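Local atomic coordinates of glutathione S-transferase (Burkholderia xenovorans, PDB entry 2DSA), a protein that reductively dechlorinates polychlorinated biphenyl metabolites and, probably a glutathione transferase, binds glutathione together with a phenylhexadienoate. Residues I69-A74 with Y92-W97; A21-E26 with A74-G79; A33-A38 with D42-N47; S110-P115 with N123-S128. All blocks are in the same frame, centred on the assembly; numbering follows the deposited sequence.

Contact 1 of 4, residues I69-A74 with Y92-W97; sequences IVQYVA and YHLQQW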
# COMPACT_ATOMS: atom_id res chain seq x y z
N ILE A 69 4.85 -7.29 5.89
CA ILE A 69 5.58 -8.57 6.02
C ILE A 69 7.03 -8.48 5.54
O ILE A 69 7.94 -8.88 6.27
CB ILE A 69 4.85 -9.73 5.32
CG1 ILE A 69 3.55 -10.05 6.06
CG2 ILE A 69 5.76 -11.02 5.19
CD1 ILE A 69 2.48 -10.71 5.16
N VAL A 70 7.25 -7.94 4.34
CA VAL A 70 8.59 -7.94 3.77
C VAL A 70 9.55 -7.00 4.53
O VAL A 70 10.75 -7.23 4.55
CB VAL A 70 8.62 -7.78 2.19
CG1 VAL A 70 7.81 -8.90 1.54
CG2 VAL A 70 8.11 -6.38 1.71
N GLN A 71 9.00 -5.97 5.17
CA GLN A 71 9.78 -5.08 6.02
C GLN A 71 10.16 -5.76 7.36
O GLN A 71 11.29 -5.64 7.81
CB GLN A 71 9.04 -3.76 6.27
CG GLN A 71 9.00 -2.84 5.03
CD GLN A 71 8.35 -1.52 5.32
OE1 GLN A 71 9.01 -0.58 5.79
NE2 GLN A 71 7.04 -1.43 5.08
N TYR A 72 9.20 -6.45 7.97
CA TYR A 72 9.49 -7.25 9.14
C TYR A 72 10.63 -8.23 8.82
O TYR A 72 11.63 -8.27 9.54
CB TYR A 72 8.24 -7.97 9.69
CG TYR A 72 8.58 -8.93 10.83
CD1 TYR A 72 8.90 -10.26 10.56
CD2 TYR A 72 8.65 -8.49 12.15
CE1 TYR A 72 9.26 -11.14 11.57
CE2 TYR A 72 9.00 -9.38 13.18
CZ TYR A 72 9.30 -10.69 12.87
OH TYR A 72 9.66 -11.57 13.85
N VAL A 73 10.48 -8.97 7.72
CA VAL A 73 11.48 -9.95 7.30
C VAL A 73 12.89 -9.34 7.12
O VAL A 73 13.88 -9.84 7.69
CB VAL A 73 11.01 -10.69 6.02
CG1 VAL A 73 12.15 -11.53 5.43
CG2 VAL A 73 9.78 -11.57 6.31
N ALA A 74 12.96 -8.26 6.36
CA ALA A 74 14.22 -7.55 6.15
C ALA A 74 14.88 -7.05 7.45
O ALA A 74 16.10 -7.08 7.58
CB ALA A 74 14.01 -6.37 5.18
N TYR A 92 11.96 5.34 3.95
CA TYR A 92 10.67 5.94 3.48
C TYR A 92 10.49 5.79 1.98
O TYR A 92 9.40 5.49 1.49
CB TYR A 92 10.50 7.40 3.93
CG TYR A 92 10.67 7.56 5.42
CD1 TYR A 92 11.85 8.07 5.96
CD2 TYR A 92 9.67 7.15 6.30
CE1 TYR A 92 12.02 8.19 7.33
CE2 TYR A 92 9.83 7.27 7.68
CZ TYR A 92 11.02 7.78 8.18
OH TYR A 92 11.19 7.90 9.53
N HIS A 93 11.59 5.96 1.27
CA HIS A 93 11.64 5.72 -0.16
C HIS A 93 11.30 4.25 -0.53
O HIS A 93 10.62 3.99 -1.52
CB HIS A 93 13.01 6.17 -0.68
CG HIS A 93 13.08 6.33 -2.17
ND1 HIS A 93 14.28 6.35 -2.86
CD2 HIS A 93 12.10 6.47 -3.10
CE1 HIS A 93 14.03 6.50 -4.15
NE2 HIS A 93 12.72 6.57 -4.32
N LEU A 94 11.77 3.28 0.27
CA LEU A 94 11.33 1.89 0.11
C LEU A 94 9.79 1.73 0.31
O LEU A 94 9.13 1.00 -0.45
CB LEU A 94 12.08 0.96 1.09
CG LEU A 94 11.63 -0.50 1.13
CD1 LEU A 94 12.30 -1.26 0.03
CD2 LEU A 94 11.95 -1.16 2.46
N GLN A 95 9.25 2.39 1.33
CA GLN A 95 7.82 2.31 1.64
C GLN A 95 6.96 2.95 0.55
O GLN A 95 5.83 2.50 0.29
CB GLN A 95 7.54 2.98 3.00
CG GLN A 95 8.23 2.23 4.12
CD GLN A 95 8.31 2.99 5.42
OE1 GLN A 95 8.14 4.22 5.48
NE2 GLN A 95 8.60 2.25 6.48
N GLN A 96 7.50 4.02 -0.04
CA GLN A 96 6.92 4.63 -1.23
C GLN A 96 6.83 3.60 -2.34
O GLN A 96 5.75 3.35 -2.85
CB GLN A 96 7.79 5.81 -1.69
CG GLN A 96 7.39 6.38 -3.05
CD GLN A 96 8.41 7.37 -3.59
OE1 GLN A 96 8.96 7.18 -4.68
NE2 GLN A 96 8.73 8.39 -2.80
N TRP A 97 7.96 2.97 -2.69
CA TRP A 97 7.97 1.96 -3.73
C TRP A 97 7.09 0.76 -3.42
O TRP A 97 6.35 0.30 -4.31
CB TRP A 97 9.38 1.55 -4.14
CG TRP A 97 9.93 2.49 -5.17
CD1 TRP A 97 10.97 3.37 -5.01
CD2 TRP A 97 9.43 2.68 -6.51
NE1 TRP A 97 11.15 4.08 -6.18
CE2 TRP A 97 10.22 3.69 -7.11
CE3 TRP A 97 8.41 2.09 -7.27
CZ2 TRP A 97 10.02 4.13 -8.43
CZ3 TRP A 97 8.21 2.52 -8.59
CH2 TRP A 97 9.01 3.53 -9.15
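Q71 and Q95 reach for one another between helix 66-76 and helix 89-109, and their amides meet in a single, well-directed hydrogen bond. NE2 of Q95 donates to OE1 of Q71 at 2.9 Å, and the bond is nearly straight. The acceptor is met in its carbonyl plane, on a lone pair, and OE1 lies almost exactly in the amide plane of Q95. The two amide planes are nevertheless turned 67° apart, and the side chains cross at about a right angle. Both glutamines place CG anti to the carbonyl carbon, beside the backbone N (chi1 -72° in Q71, -64° in Q95), then run out extended, a conformation that lets each span part of the wide separation: the CA atoms of Q71 and Q95 stay 8.8 Å apart. CG of Q95 also lies 3.4 Å from OE1 of Q71. L94, one residue earlier on the same helix, adds a loose apolar touch, its CD2 methyl 4.3 Å from CG of Q71.

Helix 66-76 belongs to the thioredoxin-like N-terminal domain and helix 89-109 opens the all-helical part of the glutathione transferase fold, so the pair bridges the two halves of the subunit. Q71 also packs on Q95 of the second subunit, which brings the contact to the dimer interface. OE1 of Q71 takes a further hydrogen bond from NE of R91, while its NE2 donates to the backbone O of P67. Gripped at both ends, the buried Q71 amide should have its rotation fixed, and R91 would probably polarise its carbonyl and strengthen it as an acceptor.

Contact 2 of 4, residues A21-E26 with A74-G79; sequences AGLNFE and ADQVPG
A21, the first residue of 21-26, turns its methyl group onto V77, CB standing 3.8 Å from CG2. Its carbonyl reaches the same branch, with O 3.4 Å from CG2 of V77, so that one valine methyl is pressed against both the side chain and the backbone of A21. At G22 the chain leaves helix 12-21 with a positive phi of 77°, as the C-prime residue of a Schellman motif in which the N of L23 returns to the O of L18 and the N of G22 to the O of R19. This reversal delivers L23 to the neighbouring helix end. There its two methyls divide the work: CD2 packs 3.7 Å from CG2 of V77, the two side chains sliding past each other in opposite directions, while CD1 lies 4.0 Å from CB of Q76, whose chain it crosses at about a right angle. Q76 bends at chi2 (-37°), leading its amide away from the leucine to donate from NE2 to the backbone O of Y72. Beyond L23 the chain runs on to strand 26-31 of the thioredoxin-like domain. With no hydrogen bond between them, the two segments meet through van der Waals packing, centred on one methyl of V77.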
# COMPACT_ATOMS: atom_id res chain seq x y z
N ALA A 21 16.82 -13.67 3.21
CA ALA A 21 17.20 -13.39 4.58
C ALA A 21 17.90 -14.58 5.24
O ALA A 21 18.62 -14.41 6.23
CB ALA A 21 15.99 -12.99 5.40
N GLY A 22 17.66 -15.78 4.70
CA GLY A 22 18.22 -17.01 5.27
C GLY A 22 17.51 -17.50 6.52
O GLY A 22 18.10 -18.25 7.30
N LEU A 23 16.25 -17.10 6.72
CA LEU A 23 15.49 -17.42 7.94
C LEU A 23 14.83 -18.80 7.88
O LEU A 23 14.55 -19.31 6.78
CB LEU A 23 14.41 -16.36 8.22
CG LEU A 23 14.82 -14.91 8.47
CD1 LEU A 23 13.60 -14.03 8.66
CD2 LEU A 23 15.76 -14.75 9.66
N ASN A 24 14.58 -19.39 9.05
CA ASN A 24 13.84 -20.65 9.17
C ASN A 24 12.36 -20.34 9.07
O ASN A 24 11.88 -19.42 9.73
CB ASN A 24 14.06 -21.35 10.52
CG ASN A 24 15.52 -21.46 10.93
OD1 ASN A 24 16.40 -21.82 10.12
ND2 ASN A 24 15.79 -21.16 12.21
N PHE A 25 11.63 -21.11 8.29
CA PHE A 25 10.19 -20.94 8.19
C PHE A 25 9.56 -22.18 7.59
O PHE A 25 10.24 -22.99 6.96
CB PHE A 25 9.82 -19.70 7.34
CG PHE A 25 10.23 -19.81 5.89
CD1 PHE A 25 11.55 -19.54 5.50
CD2 PHE A 25 9.30 -20.17 4.92
CE1 PHE A 25 11.93 -19.65 4.17
CE2 PHE A 25 9.67 -20.28 3.59
CZ PHE A 25 10.99 -20.01 3.21
N GLU A 26 8.25 -22.28 7.77
CA GLU A 26 7.46 -23.37 7.26
C GLU A 26 6.43 -22.79 6.28
O GLU A 26 5.70 -21.88 6.65
CB GLU A 26 6.77 -24.05 8.45
CG GLU A 26 5.71 -25.09 8.09
CD GLU A 26 4.92 -25.61 9.29
OE1 GLU A 26 3.87 -26.25 9.06
OE2 GLU A 26 5.35 -25.37 10.45
N ALA A 74 12.96 -8.26 6.36
CA ALA A 74 14.22 -7.55 6.15
C ALA A 74 14.88 -7.05 7.45
O ALA A 74 16.10 -7.08 7.58
CB ALA A 74 14.01 -6.37 5.18
N ASP A 75 14.06 -6.57 8.38
CA ASP A 75 14.57 -6.03 9.65
C ASP A 75 15.16 -7.11 10.56
O ASP A 75 15.90 -6.79 11.49
CB ASP A 75 13.47 -5.27 10.39
CG ASP A 75 13.17 -3.90 9.77
OD1 ASP A 75 12.14 -3.30 10.15
OD2 ASP A 75 13.95 -3.42 8.92
N GLN A 76 14.84 -8.38 10.28
CA GLN A 76 15.40 -9.51 11.02
C GLN A 76 16.87 -9.74 10.68
O GLN A 76 17.62 -10.24 11.51
CB GLN A 76 14.59 -10.80 10.79
CG GLN A 76 13.10 -10.71 11.16
CD GLN A 76 12.83 -9.86 12.41
OE1 GLN A 76 13.19 -10.25 13.54
NE2 GLN A 76 12.18 -8.71 12.22
N VAL A 77 17.28 -9.37 9.46
CA VAL A 77 18.66 -9.59 9.02
C VAL A 77 19.28 -8.32 8.42
O VAL A 77 19.56 -8.27 7.22
CB VAL A 77 18.79 -10.81 8.05
CG1 VAL A 77 20.25 -11.25 7.93
CG2 VAL A 77 17.97 -12.00 8.51
N PRO A 78 19.53 -7.30 9.26
CA PRO A 78 20.04 -6.01 8.75
C PRO A 78 21.36 -6.13 8.00
O PRO A 78 21.64 -5.30 7.13
CB PRO A 78 20.19 -5.15 10.00
CG PRO A 78 20.15 -6.11 11.16
CD PRO A 78 19.32 -7.26 10.72
N GLY A 79 22.16 -7.14 8.34
CA GLY A 79 23.43 -7.41 7.65
C GLY A 79 23.24 -7.65 6.16
O GLY A 79 24.12 -7.34 5.35

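Contact 3 of 4, residues A33-A38 with D42-N47; sequences ASKKTA and DYLEVN. With GSH (glutathione), chain E.
An unusual chi1 of -92° in K35 sets its CG against L44, and chi2 of 23° then bends the chain beyond it, while chi1 of 177° in Y43 sets the ring anti to the backbone N, beside its carbonyl carbon. The methylene-to-methyl approach is tight: CG of K35 lies 3.5 Å from CD1 of L44. A second bend at chi4 carries NZ toward the glycine carboxylate of glutathione, 3.5 Å from O32, so the lysine serves the ligand pocket while its stem packs on the loop. Across the same stretch the Y43 N-H bonds to the K35 carbonyl O at 2.9 Å, nearly straight. This belongs to the edge of the thioredoxin-like sheet, where K36 and D42 form a single backbone bridge and K35 and K36 form a G1 beta bulge facing D31 at the end of neighbouring strand 26-31. T37 then lays its CG2 obliquely near the Y43 ring, 4.0 Å from CD1, the two side chains crossing at about a right angle. Farther along, the Y43 hydroxyl pairs with the backbone O of Y51, a residue of the glutathione pocket, and O of Y43 accepts from the N of both V46 and N47 in the turn that follows.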
# COMPACT_ATOMS: atom_id res chain seq x y z
N ALA A 33 -9.63 -21.08 -3.29
CA ALA A 33 -11.03 -21.30 -3.66
C ALA A 33 -11.89 -21.68 -2.44
O ALA A 33 -12.92 -21.04 -2.17
CB ALA A 33 -11.15 -22.35 -4.78
N SER A 34 -11.43 -22.70 -1.71
CA SER A 34 -12.13 -23.22 -0.52
C SER A 34 -11.74 -22.52 0.80
O SER A 34 -12.43 -22.69 1.82
CB SER A 34 -11.86 -24.71 -0.37
OG SER A 34 -10.48 -24.94 -0.14
N LYS A 35 -10.64 -21.77 0.77
CA LYS A 35 -10.11 -21.04 1.93
C LYS A 35 -9.71 -21.97 3.08
O LYS A 35 -9.90 -21.65 4.25
CB LYS A 35 -11.11 -19.97 2.40
CG LYS A 35 -10.92 -18.58 1.79
CD LYS A 35 -10.18 -18.59 0.47
CE LYS A 35 -9.74 -17.21 0.08
NZ LYS A 35 -10.84 -16.22 0.15
N LYS A 36 -9.15 -23.12 2.71
CA LYS A 36 -8.62 -24.07 3.68
C LYS A 36 -7.11 -24.12 3.54
O LYS A 36 -6.58 -24.12 2.43
CB LYS A 36 -9.20 -25.47 3.48
CG LYS A 36 -10.71 -25.51 3.29
CD LYS A 36 -11.47 -24.94 4.49
CE LYS A 36 -11.77 -26.01 5.52
NZ LYS A 36 -12.67 -27.06 4.93
N THR A 37 -6.42 -24.13 4.67
CA THR A 37 -4.99 -24.37 4.65
C THR A 37 -4.70 -25.84 4.30
O THR A 37 -5.64 -26.62 4.03
CB THR A 37 -4.32 -23.99 5.99
OG1 THR A 37 -4.63 -24.97 6.98
CG2 THR A 37 -4.76 -22.61 6.45
N ALA A 38 -3.42 -26.21 4.27
CA ALA A 38 -3.00 -27.57 3.97
C ALA A 38 -3.47 -28.54 5.05
O ALA A 38 -3.78 -29.69 4.76
CB ALA A 38 -1.48 -27.64 3.83
N ASP A 42 -9.66 -23.59 8.68
CA ASP A 42 -10.36 -22.45 8.09
C ASP A 42 -9.39 -21.24 8.07
O ASP A 42 -9.02 -20.72 9.12
CB ASP A 42 -11.64 -22.19 8.90
CG ASP A 42 -12.29 -20.84 8.63
OD1 ASP A 42 -12.02 -20.18 7.61
OD2 ASP A 42 -13.12 -20.46 9.48
N TYR A 43 -8.95 -20.83 6.88
CA TYR A 43 -7.89 -19.82 6.75
C TYR A 43 -8.34 -18.43 7.20
O TYR A 43 -7.50 -17.62 7.59
CB TYR A 43 -7.33 -19.77 5.33
CG TYR A 43 -6.29 -18.69 5.13
CD1 TYR A 43 -5.08 -18.72 5.82
CD2 TYR A 43 -6.53 -17.61 4.27
CE1 TYR A 43 -4.12 -17.71 5.65
CE2 TYR A 43 -5.58 -16.60 4.08
CZ TYR A 43 -4.38 -16.66 4.78
OH TYR A 43 -3.43 -15.68 4.60
N LEU A 44 -9.64 -18.17 7.16
CA LEU A 44 -10.19 -16.92 7.72
C LEU A 44 -10.02 -16.79 9.23
O LEU A 44 -10.12 -15.68 9.77
CB LEU A 44 -11.65 -16.71 7.31
CG LEU A 44 -11.86 -16.03 5.95
CD1 LEU A 44 -11.36 -16.88 4.81
CD2 LEU A 44 -13.32 -15.67 5.74
N GLU A 45 -9.73 -17.90 9.91
CA GLU A 45 -9.34 -17.85 11.33
C GLU A 45 -7.98 -17.20 11.48
O GLU A 45 -7.66 -16.66 12.55
CB GLU A 45 -9.26 -19.26 11.94
CG GLU A 45 -10.63 -19.93 12.15
CD GLU A 45 -10.52 -21.40 12.59
OE1 GLU A 45 -11.49 -22.17 12.38
OE2 GLU A 45 -9.46 -21.77 13.14
N VAL A 46 -7.17 -17.26 10.41
CA VAL A 46 -5.80 -16.74 10.41
C VAL A 46 -5.78 -15.31 9.84
O VAL A 46 -5.33 -14.38 10.51
CB VAL A 46 -4.84 -17.68 9.61
CG1 VAL A 46 -3.45 -17.07 9.52
CG2 VAL A 46 -4.76 -19.12 10.27
N ASN A 47 -6.28 -15.13 8.61
CA ASN A 47 -6.50 -13.79 8.05
C ASN A 47 -7.99 -13.56 7.80
O ASN A 47 -8.56 -14.17 6.90
CB ASN A 47 -5.70 -13.56 6.76
CG ASN A 47 -5.87 -12.15 6.19
OD1 ASN A 47 -6.49 -11.28 6.80
ND2 ASN A 47 -5.33 -11.93 5.01
N1 GSH E . -3.85 -6.02 0.29
CA1 GSH E . -3.34 -7.39 0.20
C1 GSH E . -1.84 -7.41 0.31
O11 GSH E . -1.15 -6.49 -0.22
O12 GSH E . -1.25 -8.34 0.91
CB1 GSH E . -3.70 -8.08 -1.12
CG1 GSH E . -3.31 -9.57 -1.07
CD1 GSH E . -3.93 -10.29 -2.23
OE1 GSH E . -4.66 -9.54 -3.13
N2 GSH E . -3.73 -11.61 -2.33
CA2 GSH E . -4.31 -12.45 -3.37
C2 GSH E . -5.29 -13.43 -2.82
O2 GSH E . -4.98 -14.18 -1.69
CB2 GSH E . -3.24 -13.25 -4.12
SG2 GSH E . -2.11 -12.13 -4.97
N3 GSH E . -6.45 -13.55 -3.44
CA3 GSH E . -7.66 -12.94 -2.90
C3 GSH E . -8.58 -14.05 -2.53
O31 GSH E . -8.14 -15.22 -2.59
O32 GSH E . -9.76 -13.83 -2.18

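Contact 4 of 4, residues S110-P115 with N123-S128; sequences SPLFNP and NAVRQS. With HPX ((2Z,4E)-2-hydroxy-6-oxo-6-phenylhexa-2,4-dienoic acid), chain F.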
# COMPACT_ATOMS: atom_id res chain seq x y z
N SER A 110 -5.23 -7.52 -10.43
CA SER A 110 -6.30 -8.30 -9.77
C SER A 110 -7.55 -8.62 -10.61
O SER A 110 -7.97 -9.77 -10.66
CB SER A 110 -6.72 -7.67 -8.44
OG SER A 110 -5.65 -7.71 -7.51
N PRO A 111 -8.16 -7.59 -11.25
CA PRO A 111 -9.33 -7.82 -12.12
C PRO A 111 -9.03 -8.68 -13.35
O PRO A 111 -9.91 -9.40 -13.82
CB PRO A 111 -9.74 -6.41 -12.55
CG PRO A 111 -9.11 -5.50 -11.52
CD PRO A 111 -7.82 -6.15 -11.20
N LEU A 112 -7.80 -8.62 -13.85
CA LEU A 112 -7.38 -9.46 -14.98
C LEU A 112 -7.40 -10.97 -14.68
O LEU A 112 -7.61 -11.78 -15.59
CB LEU A 112 -6.00 -9.04 -15.51
CG LEU A 112 -5.83 -7.60 -16.00
CD1 LEU A 112 -4.44 -7.36 -16.55
CD2 LEU A 112 -6.89 -7.24 -17.05
N PHE A 113 -7.19 -11.34 -13.42
CA PHE A 113 -7.23 -12.75 -13.01
C PHE A 113 -8.65 -13.18 -12.68
O PHE A 113 -8.90 -14.34 -12.35
CB PHE A 113 -6.31 -13.00 -11.82
CG PHE A 113 -4.85 -12.96 -12.16
CD1 PHE A 113 -4.13 -11.78 -12.04
CD2 PHE A 113 -4.20 -14.10 -12.60
CE1 PHE A 113 -2.78 -11.74 -12.36
CE2 PHE A 113 -2.85 -14.07 -12.92
CZ PHE A 113 -2.14 -12.89 -12.80
N ASN A 114 -9.59 -12.24 -12.79
CA ASN A 114 -10.99 -12.49 -12.49
C ASN A 114 -11.78 -12.81 -13.77
O ASN A 114 -11.77 -12.02 -14.72
CB ASN A 114 -11.58 -11.29 -11.75
CG ASN A 114 -12.98 -11.55 -11.18
OD1 ASN A 114 -13.47 -12.68 -11.15
ND2 ASN A 114 -13.62 -10.48 -10.71
N PRO A 115 -12.44 -13.99 -13.81
CA PRO A 115 -13.34 -14.32 -14.94
C PRO A 115 -14.59 -13.44 -14.99
O PRO A 115 -15.07 -13.12 -16.08
CB PRO A 115 -13.75 -15.78 -14.66
CG PRO A 115 -12.78 -16.28 -13.62
CD PRO A 115 -12.37 -15.09 -12.83
N ASN A 123 -10.03 -3.51 -19.72
CA ASN A 123 -9.43 -2.57 -20.66
C ASN A 123 -8.89 -1.33 -19.96
O ASN A 123 -7.84 -0.80 -20.33
CB ASN A 123 -10.41 -2.16 -21.77
CG ASN A 123 -10.72 -3.29 -22.76
OD1 ASN A 123 -9.84 -4.08 -23.13
ND2 ASN A 123 -11.97 -3.37 -23.19
N ALA A 124 -9.61 -0.87 -18.93
CA ALA A 124 -9.22 0.30 -18.16
C ALA A 124 -7.94 0.02 -17.38
O ALA A 124 -6.99 0.80 -17.41
CB ALA A 124 -10.33 0.70 -17.21
N VAL A 125 -7.95 -1.12 -16.70
CA VAL A 125 -6.84 -1.59 -15.89
C VAL A 125 -5.57 -1.84 -16.72
O VAL A 125 -4.47 -1.49 -16.29
CB VAL A 125 -7.29 -2.82 -15.06
CG1 VAL A 125 -6.43 -4.04 -15.31
CG2 VAL A 125 -7.40 -2.47 -13.59
N ARG A 126 -5.74 -2.40 -17.92
CA ARG A 126 -4.61 -2.61 -18.84
C ARG A 126 -3.98 -1.29 -19.27
O ARG A 126 -2.77 -1.22 -19.49
CB ARG A 126 -5.04 -3.42 -20.07
CG ARG A 126 -5.10 -4.92 -19.80
CD ARG A 126 -5.59 -5.71 -21.01
NE ARG A 126 -5.83 -7.12 -20.67
CZ ARG A 126 -4.92 -8.08 -20.76
NH1 ARG A 126 -3.68 -7.81 -21.18
NH2 ARG A 126 -5.24 -9.32 -20.42
N GLN A 127 -4.80 -0.25 -19.36
CA GLN A 127 -4.35 1.09 -19.73
C GLN A 127 -3.61 1.77 -18.59
O GLN A 127 -2.57 2.42 -18.81
CB GLN A 127 -5.56 1.94 -20.17
CG GLN A 127 -5.28 2.85 -21.37
CD GLN A 127 -4.54 2.13 -22.51
OE1 GLN A 127 -3.45 2.54 -22.91
NE2 GLN A 127 -5.14 1.04 -23.01
N SER A 128 -4.16 1.63 -17.37
CA SER A 128 -3.51 2.10 -16.13
C SER A 128 -2.13 1.48 -16.01
O SER A 128 -1.16 2.18 -15.74
CB SER A 128 -4.34 1.74 -14.89
OG SER A 128 -5.66 2.25 -14.98
CB3 HPX F . 0.08 -18.00 -10.63
CB4 HPX F . 0.41 -17.22 -11.74
CB5 HPX F . -0.06 -15.90 -11.83
CB6 HPX F . -0.85 -15.38 -10.81
CB1 HPX F . -1.17 -16.16 -9.70
CB2 HPX F . -0.71 -17.47 -9.61
CA6 HPX F . -2.03 -15.60 -8.61
OA4 HPX F . -2.64 -16.38 -7.88
CA5 HPX F . -2.17 -14.15 -8.39
CA4 HPX F . -3.38 -13.69 -8.10
CA3 HPX F . -3.62 -12.26 -7.84
CA2 HPX F . -4.74 -11.84 -7.25
OA3 HPX F . -5.72 -12.65 -6.87
CA1 HPX F . -4.91 -10.43 -7.01
OA2 HPX F . -5.84 -10.05 -6.27
OA1 HPX F . -4.10 -9.64 -7.55
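P111 and V125 mark the closest backbone approach of the two segments, their CA atoms 7.7 Å apart. Residues 123-128 lie within helix 119-139, whereas 110-112 keep helical phi and psi without the regular bonds as the chain leaves helix 89-109, and the N of N114 returns to the O of P111 before the path straightens. V125 uses both branches: CG2 meets CG of P111 at 4.0 Å, and CG1 lies 3.7 Å from CD2 of L112. The leucine and valine slide past each other in opposite directions, while P111 meets the valine at a slant.

Segment 110-115 thus belongs to the connection from helix 89-109 to helix 119-139 in the all-helical C-terminal domain of the glutathione transferase fold, and its other side lines the substrate site. S110 directs OG at the carboxylate of the bound hydroxy-oxo-phenylhexadienoate, 2.7 Å from OA2. F113 lays one ring face over the dienoate chain at CA4, and its CE2 and CZ also approach the ligand phenyl. The F113 ring also meets W164, another residue of the pocket, edge-to-face.

On the helix side R126 runs extended from CG to NE and crosses L112 at a slant. Its guanidinium spreads so that CD1 of the leucine sits over the centre of one face, 4.2 Å above the plane, and NE is 3.8 Å from CD2 of the same leucine. The polar end continues past this apolar patch to V168, whose backbone O accepts from NH2.

How the contacts relate
From the N terminus, contact 2 opens first, at the end of helix 12-21, and closes at 74-79 a long loop that takes in most of the sheet strands. Contact 3 nests inside that loop as a short local closure at the sheet edge, joining strand 36-37 to the loop that leads to strand 54-56. Contact 1 opens on helix 66-76 before contact 2 has closed, so the two cross; they share A74, and V73 touches A21. By reaching 92-97, contact 1 ties the thioredoxin-like domain to the helical one. Contact 4 follows in series, joining the exit of helix 89-109 to helix 119-139, its centre about 34 Å from that of contact 2, across the centre of the chain.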